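Local coordinates for Mlr3007 protein (Mesorhizobium loti, PDB 3QQM), which probably catalyses the pyridoxal 5'-phosphate-dependent transfer of amino groups from leucine, isoleucine and valine to 2-oxoglutarate, at residues A[106-111]-A[149-154]. Numbering follows the deposited sequence. Where two conformers were deposited one is given.
Sequences TRLDSQ and ICEGTI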
# COMPACT_ATOMS: atom_id res chain seq x y z
N THR A 106 0.84 16.87 -6.74
CA THR A 106 -0.40 16.48 -6.09
C THR A 106 -0.12 16.31 -4.61
O THR A 106 0.71 15.51 -4.24
CB THR A 106 -0.88 15.09 -6.58
OG1 THR A 106 -1.08 15.13 -7.99
CG2 THR A 106 -2.17 14.65 -5.88
N ARG A 107 -0.81 17.07 -3.77
CA ARG A 107 -0.62 16.99 -2.32
C ARG A 107 -1.79 16.32 -1.57
O ARG A 107 -2.92 16.40 -1.98
CB ARG A 107 -0.38 18.38 -1.75
CG ARG A 107 0.89 19.02 -2.28
CD ARG A 107 2.10 18.13 -1.99
NE ARG A 107 3.32 18.58 -2.65
CZ ARG A 107 4.18 19.42 -2.10
NH1 ARG A 107 3.96 19.89 -0.88
NH2 ARG A 107 5.26 19.79 -2.77
N LEU A 108 -1.45 15.65 -0.48
CA LEU A 108 -2.41 15.00 0.38
C LEU A 108 -2.73 15.96 1.52
O LEU A 108 -1.92 16.84 1.88
CB LEU A 108 -1.84 13.70 0.97
CG LEU A 108 -1.54 12.54 -0.00
CD1 LEU A 108 -0.86 11.39 0.69
CD2 LEU A 108 -2.79 12.09 -0.64
N ASP A 109 -3.93 15.80 2.07
CA ASP A 109 -4.41 16.59 3.17
C ASP A 109 -4.31 15.73 4.44
O ASP A 109 -5.03 14.74 4.60
CB ASP A 109 -5.85 17.03 2.90
CG ASP A 109 -6.46 17.80 4.07
OD1 ASP A 109 -5.81 17.87 5.14
OD2 ASP A 109 -7.62 18.28 3.94
N SER A 110 -3.46 16.14 5.38
CA SER A 110 -3.25 15.37 6.61
C SER A 110 -4.51 15.16 7.43
O SER A 110 -4.53 14.27 8.27
CB SER A 110 -2.18 16.01 7.49
OG SER A 110 -2.67 17.20 8.09
N GLN A 111 -5.54 15.99 7.23
CA GLN A 111 -6.79 15.88 7.97
C GLN A 111 -7.80 14.92 7.31
O GLN A 111 -8.87 14.64 7.87
CB GLN A 111 -7.42 17.28 8.16
CG GLN A 111 -6.47 18.27 8.88
CD GLN A 111 -5.94 17.71 10.22
OE1 GLN A 111 -6.72 17.25 11.07
NE2 GLN A 111 -4.61 17.71 10.38
N ILE A 149 6.87 14.19 3.34
CA ILE A 149 6.61 13.05 2.52
C ILE A 149 5.73 12.12 3.30
O ILE A 149 5.95 11.89 4.51
CB ILE A 149 7.91 12.29 2.18
CG1 ILE A 149 8.75 13.11 1.21
CG2 ILE A 149 7.59 10.92 1.55
CD1 ILE A 149 8.10 13.29 -0.19
N CYS A 150 4.72 11.58 2.62
CA CYS A 150 3.81 10.65 3.25
C CYS A 150 3.99 9.19 2.77
O CYS A 150 4.26 8.26 3.57
CB CYS A 150 2.38 11.09 2.97
SG CYS A 150 1.87 12.72 3.63
N GLU A 151 3.87 9.00 1.46
CA GLU A 151 3.88 7.66 0.87
C GLU A 151 3.90 7.71 -0.64
O GLU A 151 3.90 8.79 -1.25
CB GLU A 151 2.58 6.95 1.30
CG GLU A 151 1.30 7.70 0.81
CD GLU A 151 -0.05 7.13 1.34
OE1 GLU A 151 -0.10 5.97 1.84
OE2 GLU A 151 -1.08 7.86 1.23
N GLY A 152 3.95 6.54 -1.25
CA GLY A 152 3.88 6.41 -2.68
C GLY A 152 2.41 6.13 -3.03
O GLY A 152 1.58 5.92 -2.13
N THR A 153 2.08 6.17 -4.31
CA THR A 153 0.74 5.87 -4.74
C THR A 153 0.31 4.43 -4.34
O THR A 153 -0.88 4.18 -4.11
CB THR A 153 0.59 6.00 -6.26
OG1 THR A 153 1.32 4.94 -6.92
CG2 THR A 153 1.08 7.39 -6.75
N ILE A 154 1.26 3.49 -4.27
CA ILE A 154 0.91 2.11 -3.89
C ILE A 154 1.90 1.49 -2.91
O ILE A 154 1.92 0.26 -2.71
CB ILE A 154 0.79 1.16 -5.13
CG1 ILE A 154 2.13 1.10 -5.87
CG2 ILE A 154 -0.33 1.62 -6.04
CD1 ILE A 154 2.17 0.14 -7.07
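Leu108 meets Cys150 and Glu151 through one methyl group. Its CB starts toward segment 149-154 but stays 4.7 Å from Cys150 SG, slightly too far for close packing, and CG does not get nearer. The reach comes from the next bond: CD1 stands anti to CA (chi2 174°), which carries this branch onward to the strand. There CD1 lies 4.0 Å from Cys150 CB, the one apolar pair of the interface, and 3.6 Å from Glu151 OE2. The other branch, CD2, is left 4.9 Å from that same oxygen, so the grip is one-sided.

Glu151 comes in from a different direction. With CG set between the backbone N and the carbonyl carbon (chi1 60°) and the chain extended beyond it, the carboxylate is brought to Leu108, and the two side chains cross at about a right angle. The leucine methyl thus packs against one oxygen of a buried carboxylate without bonding to it. Polar partners come from elsewhere: OE2 is hydrogen-bonded to Tyr125 OH, and OE1 accepts from the backbone N of Leu176. With a bond at each oxygen, rotation of the group should be restricted.

Leu108 also touches Leu142 of strand 139-143, Leu124 of helix 123-130 and Leu115, making it part of a small apolar cluster. Just beyond it the loop bends in an Asx turn, where Gln111 N donates to Asp109 OD1 over 2.8 Å, from above the carboxylate plane. The contact packs the loop following strand 99-103 against edge strand 149-152 of the mixed sheet, where Glu151 opens the Glu-x-Thr-x-x-Asn sequence signature of class-IV pyridoxal-phosphate-dependent aminotransferases.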